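Local structure of acyl-CoA thioesterase YbgC (Helicobacter pylori, 2PZH) at residues A[84-89]-A[107-112]; A[50-55]-A[112-117]. The protein hydrolyses the thioester bond of long-chain acyl-CoAs and of benzoyl-CoA, and may take part in phospholipid metabolism. One frame throughout, in Å; residues are numbered along the deposited sequence.

Interaction 1 of 2, residues A[84-89]-A[107-112]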
# COMPACT_ATOMS: atom_id res chain seq x y z
N LEU A 84 -22.18 -8.69 -2.34
CA LEU A 84 -21.48 -9.68 -1.54
C LEU A 84 -21.41 -9.24 -0.09
O LEU A 84 -21.23 -8.06 0.22
CB LEU A 84 -20.05 -9.88 -2.03
CG LEU A 84 -19.83 -10.64 -3.33
CD1 LEU A 84 -20.08 -9.76 -4.49
CD2 LEU A 84 -18.39 -11.17 -3.40
N PHE A 85 -21.53 -10.21 0.81
CA PHE A 85 -21.26 -9.96 2.20
C PHE A 85 -19.95 -10.63 2.57
O PHE A 85 -19.75 -11.81 2.29
CB PHE A 85 -22.38 -10.53 3.09
CG PHE A 85 -22.17 -10.25 4.54
CD1 PHE A 85 -21.99 -8.95 4.97
CD2 PHE A 85 -22.15 -11.27 5.47
CE1 PHE A 85 -21.78 -8.66 6.30
CE2 PHE A 85 -21.96 -11.00 6.82
CZ PHE A 85 -21.77 -9.69 7.23
N GLN A 86 -19.04 -9.87 3.18
CA GLN A 86 -17.78 -10.43 3.58
C GLN A 86 -17.46 -10.10 5.02
O GLN A 86 -17.57 -8.93 5.43
CB GLN A 86 -16.64 -9.96 2.65
CG GLN A 86 -16.81 -10.48 1.21
CD GLN A 86 -15.68 -10.09 0.31
OE1 GLN A 86 -15.63 -8.97 -0.18
NE2 GLN A 86 -14.77 -11.04 0.06
N GLU A 87 -17.08 -11.12 5.78
CA GLU A 87 -16.70 -10.96 7.17
C GLU A 87 -15.30 -11.48 7.37
O GLU A 87 -14.90 -12.49 6.78
CB GLU A 87 -17.63 -11.74 8.10
CG GLU A 87 -19.00 -11.12 8.26
CD GLU A 87 -19.85 -11.85 9.30
OE1 GLU A 87 -20.76 -11.22 9.87
OE2 GLU A 87 -19.62 -13.05 9.53
N ILE A 88 -14.55 -10.81 8.24
CA ILE A 88 -13.20 -11.24 8.55
C ILE A 88 -13.14 -11.61 10.02
O ILE A 88 -13.52 -10.82 10.88
CB ILE A 88 -12.17 -10.12 8.23
CG1 ILE A 88 -12.29 -9.71 6.75
CG2 ILE A 88 -10.74 -10.52 8.64
CD1 ILE A 88 -11.31 -8.61 6.31
N TYR A 89 -12.64 -12.81 10.29
CA TYR A 89 -12.42 -13.27 11.65
C TYR A 89 -10.95 -13.56 11.87
O TYR A 89 -10.29 -14.15 11.00
CB TYR A 89 -13.19 -14.56 11.90
CG TYR A 89 -14.64 -14.37 12.26
CD1 TYR A 89 -15.59 -14.00 11.31
CD2 TYR A 89 -15.06 -14.57 13.57
CE1 TYR A 89 -16.94 -13.83 11.68
CE2 TYR A 89 -16.37 -14.41 13.94
CZ TYR A 89 -17.31 -14.05 13.01
OH TYR A 89 -18.62 -13.91 13.47
N SER A 107 -18.22 -6.36 5.76
CA SER A 107 -18.62 -5.43 4.71
C SER A 107 -19.75 -5.97 3.86
O SER A 107 -19.97 -7.18 3.78
CB SER A 107 -17.45 -5.03 3.83
OG SER A 107 -16.87 -6.15 3.19
N GLU A 108 -20.48 -5.06 3.24
CA GLU A 108 -21.42 -5.41 2.22
C GLU A 108 -21.01 -4.55 1.06
O GLU A 108 -20.93 -3.34 1.20
CB GLU A 108 -22.85 -5.06 2.64
CG GLU A 108 -23.87 -5.37 1.57
CD GLU A 108 -25.30 -5.06 2.02
OE1 GLU A 108 -25.67 -5.43 3.16
OE2 GLU A 108 -26.06 -4.49 1.21
N ILE A 109 -20.75 -5.18 -0.08
CA ILE A 109 -20.22 -4.47 -1.23
C ILE A 109 -21.02 -4.81 -2.47
O ILE A 109 -21.28 -5.99 -2.74
CB ILE A 109 -18.75 -4.85 -1.45
CG1 ILE A 109 -17.96 -4.61 -0.16
CG2 ILE A 109 -18.16 -4.04 -2.62
CD1 ILE A 109 -16.60 -5.28 -0.10
N LYS A 110 -21.40 -3.78 -3.21
CA LYS A 110 -22.16 -3.93 -4.44
C LYS A 110 -21.26 -3.66 -5.65
O LYS A 110 -20.50 -2.69 -5.66
CB LYS A 110 -23.33 -2.96 -4.44
CG LYS A 110 -24.23 -3.01 -5.68
CD LYS A 110 -25.46 -2.12 -5.46
CE LYS A 110 -26.45 -2.22 -6.60
NZ LYS A 110 -26.15 -1.24 -7.67
N PHE A 111 -21.33 -4.54 -6.63
CA PHE A 111 -20.54 -4.44 -7.85
C PHE A 111 -21.49 -4.39 -9.04
O PHE A 111 -22.53 -5.04 -9.03
CB PHE A 111 -19.64 -5.66 -8.02
CG PHE A 111 -18.73 -5.89 -6.86
CD1 PHE A 111 -17.45 -5.38 -6.85
CD2 PHE A 111 -19.16 -6.65 -5.78
CE1 PHE A 111 -16.62 -5.59 -5.77
CE2 PHE A 111 -18.35 -6.87 -4.70
CZ PHE A 111 -17.07 -6.34 -4.69
N GLY A 112 -21.13 -3.61 -10.05
CA GLY A 112 -21.79 -3.69 -11.35
C GLY A 112 -20.81 -4.30 -12.34
O GLY A 112 -19.64 -4.49 -12.01
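Leu84 to Gln86 and Ser107 to Ile109 form an antiparallel pairing inside the beta hairpin of strands 81-92 and 102-114, in the sheet of the hot-dog fold. Four backbone hydrogen bonds establish the register. Leu84 and Ile109 exchange one pair, with Leu84 N 2.9 Å from Ile109 O, while Gln86 and Ser107 exchange the other, where Ser107 N lies 2.7 Å from Gln86 O. Phe85 and Glu108 between them make a non-hydrogen-bonded pair; there the CA of Glu108 also makes a CA-H...O contact of 3.3 Å with Leu84 O. The Phe85 chi1 of -178° sets CG beside its own carbonyl carbon and brings CD1 within 2.9 Å of Ser107 O, which approaches the ring obliquely. Leu84 meets Phe111 at about a right angle, its CD1 3.4 Å from Phe111 CE2. Beside them, Gln86 OE1 touches the CD1 methyl of Ile109 at 3.8 Å; the amide is fixed because OE1 accepts a hydrogen bond from Arg31 NH1, and NE2 bonds to Thr72 OG1 and the Cys27 carbonyl. Helix 22-36 packs on the face carrying Leu84, Gln86 and Ile109, while strands 67-77 and 47-58 flank the hairpin.

Interaction 2 of 2, residues A[50-55]-A[112-117]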
# COMPACT_ATOMS: atom_id res chain seq x y z
N VAL A 50 -17.08 -3.41 -11.43
CA VAL A 50 -16.77 -2.13 -10.82
C VAL A 50 -17.53 -1.98 -9.53
O VAL A 50 -18.74 -2.21 -9.46
CB VAL A 50 -17.01 -0.93 -11.76
CG1 VAL A 50 -16.07 -1.00 -12.95
CG2 VAL A 50 -18.47 -0.86 -12.20
N ILE A 51 -16.79 -1.60 -8.50
CA ILE A 51 -17.37 -1.41 -7.19
C ILE A 51 -18.24 -0.17 -7.22
O ILE A 51 -17.84 0.89 -7.73
CB ILE A 51 -16.25 -1.37 -6.11
CG1 ILE A 51 -16.82 -1.26 -4.70
CG2 ILE A 51 -15.21 -0.29 -6.42
CD1 ILE A 51 -15.89 -1.91 -3.66
N ARG A 52 -19.47 -0.32 -6.72
CA ARG A 52 -20.44 0.76 -6.65
C ARG A 52 -20.47 1.36 -5.26
O ARG A 52 -20.52 2.57 -5.10
CB ARG A 52 -21.86 0.24 -6.95
CG ARG A 52 -22.07 -0.35 -8.32
CD ARG A 52 -21.80 0.69 -9.38
NE ARG A 52 -22.34 0.28 -10.67
CZ ARG A 52 -22.00 0.83 -11.83
NH1 ARG A 52 -21.12 1.82 -11.86
NH2 ARG A 52 -22.54 0.38 -12.95
N SER A 53 -20.47 0.51 -4.25
CA SER A 53 -20.63 1.01 -2.89
C SER A 53 -20.14 0.01 -1.87
O SER A 53 -20.10 -1.20 -2.11
CB SER A 53 -22.09 1.34 -2.61
OG SER A 53 -22.90 0.16 -2.61
N ILE A 54 -19.76 0.52 -0.71
CA ILE A 54 -19.36 -0.34 0.38
C ILE A 54 -20.00 0.13 1.68
O ILE A 54 -20.13 1.32 1.94
CB ILE A 54 -17.83 -0.43 0.53
CG1 ILE A 54 -17.49 -1.33 1.72
CG2 ILE A 54 -17.22 0.95 0.74
CD1 ILE A 54 -16.11 -1.93 1.64
N LYS A 55 -20.44 -0.83 2.47
CA LYS A 55 -20.84 -0.56 3.83
C LYS A 55 -19.94 -1.44 4.67
O LYS A 55 -19.90 -2.66 4.48
CB LYS A 55 -22.30 -0.93 4.03
CG LYS A 55 -22.78 -0.71 5.45
CD LYS A 55 -22.80 0.76 5.78
CE LYS A 55 -22.64 1.00 7.26
NZ LYS A 55 -21.26 0.67 7.70
N GLY A 112 -21.13 -3.61 -10.05
CA GLY A 112 -21.79 -3.69 -11.35
C GLY A 112 -20.81 -4.30 -12.34
O GLY A 112 -19.64 -4.49 -12.01
N PHE A 113 -21.27 -4.62 -13.54
CA PHE A 113 -20.37 -5.04 -14.60
C PHE A 113 -20.50 -4.02 -15.73
O PHE A 113 -21.60 -3.58 -16.05
CB PHE A 113 -20.70 -6.45 -15.08
CG PHE A 113 -19.55 -7.14 -15.79
CD1 PHE A 113 -18.51 -7.70 -15.06
CD2 PHE A 113 -19.52 -7.23 -17.17
CE1 PHE A 113 -17.45 -8.35 -15.70
CE2 PHE A 113 -18.47 -7.87 -17.82
CZ PHE A 113 -17.42 -8.43 -17.08
N VAL A 114 -19.37 -3.61 -16.30
CA VAL A 114 -19.39 -2.52 -17.27
C VAL A 114 -18.44 -2.78 -18.43
O VAL A 114 -17.49 -3.55 -18.29
CB VAL A 114 -19.00 -1.17 -16.59
CG1 VAL A 114 -20.08 -0.74 -15.58
CG2 VAL A 114 -17.65 -1.29 -15.91
N ASN A 115 -18.71 -2.17 -19.58
CA ASN A 115 -17.74 -2.14 -20.67
C ASN A 115 -16.57 -1.26 -20.26
O ASN A 115 -16.75 -0.26 -19.57
CB ASN A 115 -18.38 -1.60 -21.95
CG ASN A 115 -17.38 -1.47 -23.09
OD1 ASN A 115 -16.59 -0.52 -23.13
ND2 ASN A 115 -17.42 -2.42 -24.03
N ARG A 116 -15.36 -1.62 -20.70
CA ARG A 116 -14.16 -0.87 -20.30
C ARG A 116 -14.15 0.58 -20.81
O ARG A 116 -14.00 1.52 -20.03
CB ARG A 116 -12.89 -1.59 -20.75
CG ARG A 116 -12.50 -2.78 -19.90
CD ARG A 116 -11.14 -3.30 -20.30
NE ARG A 116 -10.81 -4.56 -19.63
CZ ARG A 116 -11.24 -5.75 -20.03
NH1 ARG A 116 -10.89 -6.83 -19.35
NH2 ARG A 116 -12.03 -5.86 -21.09
N SER A 117 -14.29 0.76 -22.12
CA SER A 117 -14.32 2.09 -22.70
C SER A 117 -15.50 2.89 -22.17
O SER A 117 -15.33 3.84 -21.39
CB SER A 117 -14.40 2.01 -24.23
OG SER A 117 -13.16 1.61 -24.78
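Val50 and Gly112 join strand 47-58 to the end of strand 102-114 in the antiparallel sheet, next to a classic beta bulge at Arg52 and Ser53. The register rests on one hydrogen-bonded pair: Val50 N donates to Gly112 O at 2.8 Å, and Gly112 N returns a bond to Val50 O at 2.8 Å. These two bonds close the ring of a hydrogen-bonded antiparallel pair. Val50 and Val114 meet tip to tip through their methyls. The Val50 CG1 to Val114 CG2 separation of 3.4 Å is tighter than usual carbon contact, and Val50 CG2 lies 3.7 Å from Val114 CG1, so both branches of each valine engage. Arg52 leans over Gly112: a bend at chi2 (-61°) carries the chain back past Val50, alongside Gly112 and on toward Val114, placing Arg52 CG 3.8 Å from Gly112 N and Arg52 NE 4.1 Å from Gly112 CA. The guanidinium continues to Val114, where Arg52 NH2 stands 3.8 Å from Val114 CG1, and one of its faces takes Val50 CG2, offset toward the rim. At the bulge, Arg52 and Ser53 both pair with Lys110. Beyond it, Ser53 to Lys55 pair antiparallel with a strand of the second subunit, and Arg116 forms a salt bridge with Glu15 of that subunit. A sheet continued across a subunit interface in this way is characteristic of hot-dog dimers, here within a homotetramer.

The two contacts lie on opposite edges of strand 102-114, which runs between strands 81-92 and 47-58 in one antiparallel sheet. Their centres are 14 Å apart; Gly112 ends the 107-112 segment and makes its contact in interaction 2. Along the chain, interaction 1 closes a local hairpin nested within the longer loop closed by interaction 2, whose segments are separated by 56 residues. Between them the sheet is continuous: Glu108 N to Lys55 O, 2.8 Å apart, is a probable hydrogen bond, and Ile109 CG2 packs on Ile51 CD1 at 3.3 Å. Strand 102-114 thus connects the hairpin to the strand through which the sheet extends into the second subunit.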